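Side-chain contacts in mannitol dehydrogenase (Helicobacter pylori, PDB 3TWO), which probably catalyses the NADP(H)-dependent, zinc-assisted interconversion of cinnamyl alcohols and the corresponding aldehydes, as a medium-chain alcohol dehydrogenase: residues V32-L37 with D84-G89; A39-S44 with H328-G333; D247-L252 with I281-R286. All coordinates share one frame; numbering follows the deposited sequence.

In the fold
Contacts 1 and 2 share strand 31-40 and the sheet of the catalytic domain, whereas contact 3 lies in the nucleotide-binding domain, its centre about 42 Å from that of contact 1 and about 29 Å from that of contact 2. Contact 1 is wholly apolar and buried, a few methyl groups meeting across the curl of the sheet. Contact 2, also buried, sits at the cofactor cleft, and there packing is joined by zinc coordination and bonds to the dinucleotide. Contact 3, only partly buried, mixes leucine packing with the aliphatic arm of an arginine, with a salt bridge at its margin, inside segment 247-252. Along the chain, contact 3 is nested inside the loop that contact 2 closes.

Contact 1: residues V32-L37 with D84-G89; sequences VLIDIL and DVVGVG
Ile34 meets Val86 and Val88 through the longer of its two branches, and the torsions explain why. With chi1 at -66°, CG1 lies beside the backbone N and anti to the carbonyl carbon, and chi2 near 167° then stretches the chain so that CD1 is carried out toward strand 85-88. The receiving methyls come from valines two residues apart, both with CB directed at strand 31-40. In Val88, whose chi1 is 179°, the CG2 branch that receives the isoleucine stands anti to the carbonyl carbon.

The two strands belong to one curled mixed sheet in the GroES-like catalytic domain of the alcohol dehydrogenase family, where strand 65-73 pairs with both of them, and the contact is made by side chains across the curl. No hydrogen bond joins the two segments, whose CA atoms at Ile34 and Val86 are 8.1 Å apart.

The terminal methyl of Ile34 touches two methyls at once. Ile34 CD1 lies 3.8 Å from Val86 CG2 and 3.5 Å from Val88 CG2, the latter tighter than an ordinary carbon-carbon contact. Behind the tip, Ile34 CG1 passes 4.0 Å from Val86 CG2, so Val86 feels the flank of the isoleucine as well as its end, while Val88 meets the end alone. In both pairs the side chains run at a slant to each other.

Strand 135-139 adds Ile136 against Ile34 and Val138 against Val88, and Phe80 and Val143 pack on Val86. All three touching residues are buried, and the side chain of Val88 is about 12 Å from the zinc ion held by Cys42.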
loop_
_atom_site.group_PDB
_atom_site.type_symbol
_atom_site.label_atom_id
_atom_site.label_comp_id
_atom_site.label_asym_id
_atom_site.label_seq_id
_atom_site.Cartn_x
_atom_site.Cartn_y
_atom_site.Cartn_z
ATOM N N VAL B 32 5.150 -37.818 8.188
ATOM C CA VAL B 32 5.041 -38.219 9.591
ATOM C C VAL B 32 3.578 -38.163 10.032
ATOM O O VAL B 32 2.798 -37.342 9.541
ATOM C CB VAL B 32 5.868 -37.288 10.520
ATOM C CG1 VAL B 32 7.318 -37.306 10.066
ATOM C CG2 VAL B 32 5.306 -35.823 10.533
ATOM N N LEU B 33 3.230 -39.072 10.934
ATOM C CA LEU B 33 1.908 -39.180 11.566
ATOM C C LEU B 33 2.048 -38.556 12.939
ATOM O O LEU B 33 2.858 -39.002 13.754
ATOM C CB LEU B 33 1.536 -40.670 11.736
ATOM C CG LEU B 33 0.330 -41.052 12.587
ATOM C CD1 LEU B 33 -0.854 -40.244 12.180
ATOM C CD2 LEU B 33 0.039 -42.608 12.507
ATOM N N ILE B 34 1.263 -37.523 13.189
ATOM C CA ILE B 34 1.318 -36.768 14.407
ATOM C C ILE B 34 0.048 -37.014 15.167
ATOM O O ILE B 34 -1.055 -36.875 14.610
ATOM C CB ILE B 34 1.447 -35.272 14.071
ATOM C CG1 ILE B 34 2.820 -34.992 13.395
ATOM C CG2 ILE B 34 1.171 -34.430 15.333
ATOM C CD1 ILE B 34 2.970 -33.596 12.720
ATOM N N ASP B 35 0.187 -37.398 16.429
ATOM C CA ASP B 35 -0.924 -37.389 17.370
ATOM C C ASP B 35 -1.085 -35.963 17.887
ATOM O O ASP B 35 -0.146 -35.414 18.451
ATOM C CB ASP B 35 -0.637 -38.281 18.596
ATOM C CG ASP B 35 -1.281 -39.636 18.489
ATOM O OD1 ASP B 35 -1.477 -40.145 17.364
ATOM O OD2 ASP B 35 -1.594 -40.213 19.560
ATOM N N ILE B 36 -2.274 -35.408 17.743
ATOM C CA ILE B 36 -2.528 -34.005 18.081
ATOM C C ILE B 36 -2.916 -33.849 19.562
ATOM O O ILE B 36 -3.861 -34.488 20.037
ATOM C CB ILE B 36 -3.603 -33.428 17.183
ATOM C CG1 ILE B 36 -3.105 -33.384 15.730
ATOM C CG2 ILE B 36 -4.024 -32.011 17.644
ATOM C CD1 ILE B 36 -4.158 -32.851 14.738
ATOM N N LEU B 37 -2.165 -33.026 20.292
ATOM C CA LEU B 37 -2.395 -32.825 21.739
ATOM C C LEU B 37 -3.202 -31.535 21.955
ATOM O O LEU B 37 -4.198 -31.518 22.711
ATOM C CB LEU B 37 -1.058 -32.834 22.543
ATOM C CG LEU B 37 -0.140 -34.099 22.579
ATOM C CD1 LEU B 37 0.711 -34.088 23.850
ATOM C CD2 LEU B 37 -0.882 -35.341 22.603
ATOM N N ASP B 84 9.254 -37.312 19.006
ATOM C CA ASP B 84 9.513 -35.840 18.843
ATOM C C ASP B 84 8.284 -34.971 19.070
ATOM O O ASP B 84 7.154 -35.306 18.618
ATOM C CB ASP B 84 10.052 -35.470 17.454
ATOM C CG ASP B 84 11.513 -35.833 17.268
ATOM O OD1 ASP B 84 12.169 -36.290 18.227
ATOM O OD2 ASP B 84 12.003 -35.702 16.124
ATOM N N VAL B 85 8.508 -33.830 19.711
ATOM C CA VAL B 85 7.425 -32.868 19.927
ATOM C C VAL B 85 7.426 -31.823 18.801
ATOM O O VAL B 85 8.456 -31.220 18.498
ATOM C CB VAL B 85 7.482 -32.225 21.364
ATOM C CG1 VAL B 85 6.242 -31.409 21.561
ATOM C CG2 VAL B 85 7.548 -33.328 22.481
ATOM N N VAL B 86 6.264 -31.598 18.179
ATOM C CA VAL B 86 6.230 -30.864 16.951
ATOM C C VAL B 86 5.021 -29.981 16.776
ATOM O O VAL B 86 4.024 -30.153 17.437
ATOM C CB VAL B 86 6.263 -31.857 15.721
ATOM C CG1 VAL B 86 7.573 -32.597 15.658
ATOM C CG2 VAL B 86 5.123 -32.846 15.807
ATOM N N GLY B 87 5.062 -29.068 15.809
ATOM C CA GLY B 87 3.871 -28.283 15.506
ATOM C C GLY B 87 3.588 -28.280 14.031
ATOM O O GLY B 87 4.511 -28.502 13.200
ATOM N N VAL B 88 2.310 -28.054 13.692
ATOM C CA VAL B 88 1.874 -27.873 12.314
ATOM C C VAL B 88 1.064 -26.574 12.211
ATOM O O VAL B 88 0.232 -26.266 13.108
ATOM C CB VAL B 88 1.051 -29.103 11.809
ATOM C CG1 VAL B 88 0.565 -28.915 10.359
ATOM C CG2 VAL B 88 1.891 -30.364 11.954
ATOM N N GLY B 89 1.295 -25.838 11.101
ATOM C CA GLY B 89 0.654 -24.561 10.868
ATOM C C GLY B 89 -0.435 -24.573 9.791
ATOM O O GLY B 89 -1.182 -25.558 9.612
#

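Contact 2: residues A39-S44 with H328-G333; sequences AGICHS and HNLTHG. With ZN (zinc ion), chain G; NDP (NADPH dihydro-nicotinamide-adenine-dinucleotide phosphate), chain F.
Apolar packing between Ile41 and Leu330 makes the closest side-chain contact between the segments: Ile41 CG2, anti to its own backbone nitrogen, comes within 3.8 Å of Leu330 CD1. The other methyl of the leucine, CD2, turns to the cofactor, 3.6 Å from O1A of NADPH.

Polar bonds bind the cofactor. His43 N donates to O2N of the diphosphate over 3.0 Å in a nearly straight bond (167°), while Ser44 OG and the ribose hydroxyl O2D are hydrogen-bonded at 2.8 Å. The edge of the His43 ring is turned to the other phosphate, near O1A. Leu330 O and Thr331 CG2 lie obliquely to this ring, with His43 NE2 3.6 Å from Leu330 O.

Metal coordination comes from Cys42 SG, 2.5 Å from the zinc ion, with His64 and Cys160 as further ligands. The same sulfur caps the helix by accepting from Ser44 N at 3.4 Å, which ties the metal site to the start of the helix.

Helix 43-49 places Ile46 against Leu330 and Thr331, and Tyr339 of strand 338-342 packs on both Ile41 and Leu330, so these two elements and helix 323-331 come together next to the cofactor.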
loop_
_atom_site.group_PDB
_atom_site.type_symbol
_atom_site.label_atom_id
_atom_site.label_comp_id
_atom_site.label_asym_id
_atom_site.label_seq_id
_atom_site.Cartn_x
_atom_site.Cartn_y
_atom_site.Cartn_z
ATOM N N ALA B 39 -5.003 -27.951 19.928
ATOM C CA ALA B 39 -5.419 -27.313 18.693
ATOM C C ALA B 39 -5.950 -25.928 19.025
ATOM O O ALA B 39 -6.983 -25.802 19.701
ATOM C CB ALA B 39 -6.455 -28.131 17.968
ATOM N N GLY B 40 -5.180 -24.902 18.623
ATOM C CA GLY B 40 -5.632 -23.492 18.670
ATOM C C GLY B 40 -6.792 -23.223 17.733
ATOM O O GLY B 40 -6.897 -23.826 16.630
ATOM N N ILE B 41 -7.689 -22.330 18.175
ATOM C CA ILE B 41 -8.758 -21.851 17.315
ATOM C C ILE B 41 -8.359 -20.466 16.827
ATOM O O ILE B 41 -8.152 -19.582 17.633
ATOM C CB ILE B 41 -10.069 -21.734 18.103
ATOM C CG1 ILE B 41 -10.543 -23.119 18.568
ATOM C CG2 ILE B 41 -11.147 -20.921 17.306
ATOM C CD1 ILE B 41 -11.788 -23.022 19.396
ATOM N N CYS B 42 -8.255 -20.290 15.509
ATOM C CA CYS B 42 -7.920 -19.014 14.943
ATOM C C CYS B 42 -9.253 -18.436 14.364
ATOM O O CYS B 42 -10.113 -19.198 13.960
ATOM C CB CYS B 42 -6.923 -19.298 13.810
ATOM S SG CYS B 42 -6.554 -17.838 12.797
ATOM N N HIS B 43 -9.379 -17.125 14.262
ATOM C CA HIS B 43 -10.591 -16.534 13.619
ATOM C C HIS B 43 -10.716 -16.898 12.115
ATOM O O HIS B 43 -11.811 -16.875 11.565
ATOM C CB HIS B 43 -10.643 -15.004 13.813
ATOM C CG HIS B 43 -12.027 -14.418 13.875
ATOM N ND1 HIS B 43 -12.941 -14.514 12.838
ATOM C CD2 HIS B 43 -12.612 -13.627 14.815
ATOM C CE1 HIS B 43 -14.056 -13.871 13.166
ATOM N NE2 HIS B 43 -13.875 -13.309 14.355
ATOM N N SER B 44 -9.600 -17.226 11.473
ATOM C CA SER B 44 -9.637 -17.819 10.113
ATOM C C SER B 44 -10.471 -19.080 10.087
ATOM O O SER B 44 -11.122 -19.395 9.045
ATOM C CB SER B 44 -8.206 -18.184 9.627
ATOM O OG SER B 44 -7.417 -17.006 9.600
ATOM N N HIS B 328 -19.071 -18.487 18.940
ATOM C CA HIS B 328 -20.012 -17.455 19.368
ATOM C C HIS B 328 -19.259 -16.297 20.068
ATOM O O HIS B 328 -19.402 -15.125 19.707
ATOM C CB HIS B 328 -21.053 -18.012 20.356
ATOM C CG HIS B 328 -21.904 -16.939 20.959
ATOM N ND1 HIS B 328 -22.959 -16.372 20.275
ATOM C CD2 HIS B 328 -21.812 -16.261 22.132
ATOM C CE1 HIS B 328 -23.504 -15.414 21.009
ATOM N NE2 HIS B 328 -22.835 -15.333 22.147
ATOM N N ASN B 329 -18.442 -16.651 21.060
ATOM C CA ASN B 329 -17.750 -15.654 21.878
ATOM C C ASN B 329 -16.865 -14.800 21.025
ATOM O O ASN B 329 -16.850 -13.581 21.175
ATOM C CB ASN B 329 -16.949 -16.357 22.938
ATOM C CG ASN B 329 -17.817 -16.801 24.087
ATOM O OD1 ASN B 329 -18.967 -16.408 24.165
ATOM N ND2 ASN B 329 -17.253 -17.569 25.017
ATOM N N LEU B 330 -16.195 -15.442 20.065
ATOM C CA LEU B 330 -15.276 -14.760 19.163
ATOM C C LEU B 330 -15.979 -13.831 18.182
ATOM O O LEU B 330 -15.366 -12.924 17.621
ATOM C CB LEU B 330 -14.398 -15.793 18.417
ATOM C CG LEU B 330 -13.211 -16.366 19.237
ATOM C CD1 LEU B 330 -12.716 -17.703 18.628
ATOM C CD2 LEU B 330 -11.999 -15.290 19.440
ATOM N N THR B 331 -17.262 -14.069 17.939
ATOM C CA THR B 331 -18.005 -13.224 16.974
ATOM C C THR B 331 -18.985 -12.295 17.693
ATOM O O THR B 331 -19.726 -11.582 17.039
ATOM C CB THR B 331 -18.766 -14.087 15.945
ATOM O OG1 THR B 331 -19.493 -15.129 16.624
ATOM C CG2 THR B 331 -17.803 -14.703 15.023
ATOM N N HIS B 332 -19.023 -12.324 19.032
ATOM C CA HIS B 332 -19.943 -11.443 19.728
ATOM C C HIS B 332 -19.258 -10.653 20.817
ATOM O O HIS B 332 -19.876 -10.315 21.808
ATOM C CB HIS B 332 -21.137 -12.201 20.257
ATOM C CG HIS B 332 -21.991 -12.764 19.164
ATOM N ND1 HIS B 332 -21.601 -13.858 18.412
ATOM C CD2 HIS B 332 -23.206 -12.383 18.681
ATOM C CE1 HIS B 332 -22.532 -14.119 17.505
ATOM N NE2 HIS B 332 -23.528 -13.262 17.665
ATOM N N GLY B 333 -17.974 -10.371 20.620
ATOM C CA GLY B 333 -17.231 -9.544 21.535
ATOM C C GLY B 333 -17.094 -10.100 22.918
ATOM O O GLY B 333 -16.980 -9.318 23.832
HETATM ZN ZN ZN G . -4.828 -18.702 11.206
HETATM P PA NDP F . -9.786 -12.980 17.112
HETATM O O1A NDP F . -11.202 -12.586 17.164
HETATM O O2A NDP F . -8.874 -13.330 18.348
HETATM O O5B NDP F . -9.336 -11.439 17.400
HETATM C C5B NDP F . -9.950 -10.258 16.654
HETATM C C4B NDP F . -9.855 -9.037 17.563
HETATM O O4B NDP F . -10.165 -7.729 16.925
HETATM C C3B NDP F . -10.833 -9.221 18.745
HETATM O O3B NDP F . -10.098 -8.888 19.984
HETATM C C2B NDP F . -11.930 -8.165 18.442
HETATM O O2B NDP F . -12.434 -7.728 19.718
HETATM C C1B NDP F . -11.106 -7.009 17.827
HETATM N N9A NDP F . -11.864 -6.204 16.841
HETATM C C8A NDP F . -12.853 -6.670 16.045
HETATM N N7A NDP F . -13.230 -5.663 15.273
HETATM C C5A NDP F . -12.502 -4.589 15.569
HETATM C C6A NDP F . -12.471 -3.294 15.086
HETATM N N6A NDP F . -13.308 -2.836 14.094
HETATM N N1A NDP F . -11.593 -2.472 15.650
HETATM C C2A NDP F . -10.752 -2.839 16.593
HETATM N N3A NDP F . -10.748 -4.064 17.060
HETATM C C4A NDP F . -11.633 -4.945 16.563
HETATM O O3 NDP F . -9.066 -12.937 15.709
HETATM P PN NDP F . -7.686 -13.502 15.375
HETATM O O1N NDP F . -6.599 -12.752 16.043
HETATM O O2N NDP F . -7.567 -15.048 15.414
HETATM O O5D NDP F . -7.633 -13.195 13.831
HETATM C C5D NDP F . -7.945 -11.787 13.389
HETATM C C4D NDP F . -8.074 -11.722 11.809
HETATM O O4D NDP F . -6.766 -12.137 11.370
HETATM C C3D NDP F . -9.101 -12.694 11.166
HETATM O O3D NDP F . -9.750 -12.007 10.061
HETATM C C2D NDP F . -8.183 -13.856 10.721
HETATM O O2D NDP F . -8.724 -14.505 9.623
HETATM C C1D NDP F . -6.938 -13.061 10.263
HETATM N N1N NDP F . -5.701 -13.893 10.084
HETATM C C2N NDP F . -4.878 -13.623 8.967
HETATM C C3N NDP F . -3.723 -14.356 8.750
HETATM C C7N NDP F . -2.815 -13.975 7.582
HETATM O O7N NDP F . -2.862 -12.838 7.086
HETATM N N7N NDP F . -1.834 -14.838 7.340
HETATM C C4N NDP F . -3.391 -15.409 9.635
HETATM C C5N NDP F . -4.188 -15.669 10.788
HETATM C C6N NDP F . -5.336 -14.937 11.012
HETATM P P2B NDP F . -13.953 -7.491 20.007
HETATM O O1X NDP F . -14.218 -8.306 21.405
HETATM O O2X NDP F . -14.246 -6.054 20.002
HETATM O O3X NDP F . -14.777 -8.271 18.894
#

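Contact 3: residues D247-L252 with I281-R286; sequences DLKDYL and IHLGNR
Leu252 is the tightly packed centre, its two methyls serving different partners. One, CD1, lies 3.5 Å from Arg286 CB; the other, CD2, is 3.8 Å from Leu283 CD1. Chi1 of 177° swings CG of Leu252 to the carbonyl side of its backbone, where the fork can meet both residues. Arg286 runs extended from CG to NE, passing obliquely by the helix end with CD 3.3 Å from Leu252 O. Its NE is hydrogen-bonded beyond the contact, to Leu255 O, which helps fix the guanidinium.

The looser side is that of Lys249 and Asp247, both partly exposed. Of Lys249, the carbonyl O (4.0 Å) and CB (4.2 Å) lie near Leu283 CD1, before the chain bends away into a salt bridge with Asp247, NZ to OD2 at 3.1 Å. Asp247 OD2 also accepts from Lys249 N at 2.8 Å on the opposite face of its plane, capping helix 248-252.

The backbone of Asn285 hydrogen-bonds to the second subunit, whose Phe171 touches its side chain. Here helix 248-252 meets the turn into strand 287-290, the outermost, within this chain, of a six-stranded parallel sheet ordered 3-2-1-4-5-6, the hallmark of a Rossmann-type dinucleotide-binding fold.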
loop_
_atom_site.group_PDB
_atom_site.type_symbol
_atom_site.label_atom_id
_atom_site.label_comp_id
_atom_site.label_asym_id
_atom_site.label_seq_id
_atom_site.Cartn_x
_atom_site.Cartn_y
_atom_site.Cartn_z
ATOM N N ASP B 247 -12.479 1.179 8.301
ATOM C CA ASP B 247 -12.017 2.045 7.247
ATOM C C ASP B 247 -10.491 2.073 7.354
ATOM O O ASP B 247 -9.951 2.576 8.337
ATOM C CB ASP B 247 -12.663 3.443 7.411
ATOM C CG ASP B 247 -12.142 4.454 6.395
ATOM O OD1 ASP B 247 -12.642 5.592 6.366
ATOM O OD2 ASP B 247 -11.245 4.127 5.602
ATOM N N LEU B 248 -9.798 1.497 6.364
ATOM C CA LEU B 248 -8.344 1.547 6.371
ATOM C C LEU B 248 -7.813 3.012 6.549
ATOM O O LEU B 248 -6.742 3.190 7.107
ATOM C CB LEU B 248 -7.744 0.905 5.063
ATOM C CG LEU B 248 -7.798 -0.596 4.978
ATOM C CD1 LEU B 248 -7.673 -1.109 3.507
ATOM C CD2 LEU B 248 -6.765 -1.255 5.934
ATOM N N LYS B 249 -8.514 4.040 6.032
ATOM C CA LYS B 249 -7.975 5.406 6.146
ATOM C C LYS B 249 -7.758 5.861 7.566
ATOM O O LYS B 249 -6.842 6.617 7.819
ATOM C CB LYS B 249 -8.813 6.486 5.415
ATOM C CG LYS B 249 -8.830 6.270 3.892
ATOM C CD LYS B 249 -9.782 7.279 3.159
ATOM C CE LYS B 249 -11.197 7.338 3.732
ATOM N NZ LYS B 249 -11.975 6.077 3.339
ATOM N N ASP B 250 -8.604 5.391 8.487
ATOM C CA ASP B 250 -8.533 5.795 9.896
ATOM C C ASP B 250 -7.200 5.398 10.497
ATOM O O ASP B 250 -6.760 6.059 11.415
ATOM C CB ASP B 250 -9.641 5.105 10.693
ATOM C CG ASP B 250 -10.976 5.690 10.415
ATOM O OD1 ASP B 250 -11.072 6.872 10.039
ATOM O OD2 ASP B 250 -11.939 4.957 10.597
ATOM N N TYR B 251 -6.623 4.292 10.018
ATOM C CA TYR B 251 -5.255 3.833 10.413
ATOM C C TYR B 251 -4.141 4.412 9.581
ATOM O O TYR B 251 -3.120 4.796 10.140
ATOM C CB TYR B 251 -5.129 2.308 10.468
ATOM C CG TYR B 251 -5.963 1.813 11.640
ATOM C CD1 TYR B 251 -7.288 1.349 11.453
ATOM C CD2 TYR B 251 -5.471 1.929 12.968
ATOM C CE1 TYR B 251 -8.084 0.946 12.577
ATOM C CE2 TYR B 251 -6.259 1.548 14.106
ATOM C CZ TYR B 251 -7.530 1.037 13.896
ATOM O OH TYR B 251 -8.276 0.691 15.021
ATOM N N LEU B 252 -4.323 4.459 8.257
ATOM C CA LEU B 252 -3.273 4.948 7.381
ATOM C C LEU B 252 -2.922 6.391 7.745
ATOM O O LEU B 252 -1.758 6.755 7.809
ATOM C CB LEU B 252 -3.671 4.804 5.886
ATOM C CG LEU B 252 -2.715 5.342 4.806
ATOM C CD1 LEU B 252 -1.361 4.576 4.828
ATOM C CD2 LEU B 252 -3.294 5.229 3.412
ATOM N N ILE B 281 -2.815 8.860 -2.370
ATOM C CA ILE B 281 -2.206 10.128 -2.712
ATOM C C ILE B 281 -2.570 11.181 -1.668
ATOM O O ILE B 281 -1.714 12.009 -1.283
ATOM C CB ILE B 281 -2.586 10.531 -4.154
ATOM C CG1 ILE B 281 -1.759 9.637 -5.113
ATOM C CG2 ILE B 281 -2.339 12.040 -4.442
ATOM C CD1 ILE B 281 -2.334 9.490 -6.480
ATOM N N HIS B 282 -3.801 11.128 -1.160
ATOM C CA HIS B 282 -4.166 12.107 -0.153
ATOM C C HIS B 282 -3.323 11.884 1.108
ATOM O O HIS B 282 -2.863 12.865 1.755
ATOM C CB HIS B 282 -5.655 12.033 0.166
ATOM C CG HIS B 282 -6.078 12.931 1.287
ATOM N ND1 HIS B 282 -6.668 12.451 2.448
ATOM C CD2 HIS B 282 -6.012 14.276 1.429
ATOM C CE1 HIS B 282 -6.967 13.466 3.242
ATOM N NE2 HIS B 282 -6.575 14.581 2.647
ATOM N N LEU B 283 -3.085 10.619 1.439
ATOM C CA LEU B 283 -2.322 10.302 2.640
ATOM C C LEU B 283 -0.938 9.851 2.222
ATOM O O LEU B 283 -0.585 8.693 2.417
ATOM C CB LEU B 283 -3.042 9.179 3.385
ATOM C CG LEU B 283 -4.432 9.603 3.930
ATOM C CD1 LEU B 283 -5.125 8.385 4.611
ATOM C CD2 LEU B 283 -4.258 10.819 4.924
ATOM N N GLY B 284 -0.212 10.730 1.534
ATOM C CA GLY B 284 0.945 10.273 0.803
ATOM C C GLY B 284 2.139 9.885 1.672
ATOM O O GLY B 284 2.213 10.290 2.845
ATOM N N ASN B 285 3.044 9.079 1.080
ATOM C CA ASN B 285 4.336 8.691 1.695
ATOM C C ASN B 285 4.132 7.799 2.907
ATOM O O ASN B 285 4.980 7.747 3.800
ATOM C CB ASN B 285 5.232 9.922 2.063
ATOM C CG ASN B 285 5.605 10.745 0.834
ATOM O OD1 ASN B 285 6.411 10.344 0.001
ATOM N ND2 ASN B 285 4.972 11.850 0.689
ATOM N N ARG B 286 3.003 7.109 2.944
ATOM C CA ARG B 286 2.718 6.177 4.018
ATOM C C ARG B 286 2.452 4.858 3.355
ATOM O O ARG B 286 1.520 4.743 2.505
ATOM C CB ARG B 286 1.484 6.640 4.775
ATOM C CG ARG B 286 1.687 7.942 5.493
ATOM C CD ARG B 286 0.334 8.442 5.906
ATOM N NE ARG B 286 0.384 9.663 6.708
ATOM C CZ ARG B 286 0.235 10.893 6.233
ATOM N NH1 ARG B 286 0.117 11.107 4.936
ATOM N NH2 ARG B 286 0.272 11.932 7.046
#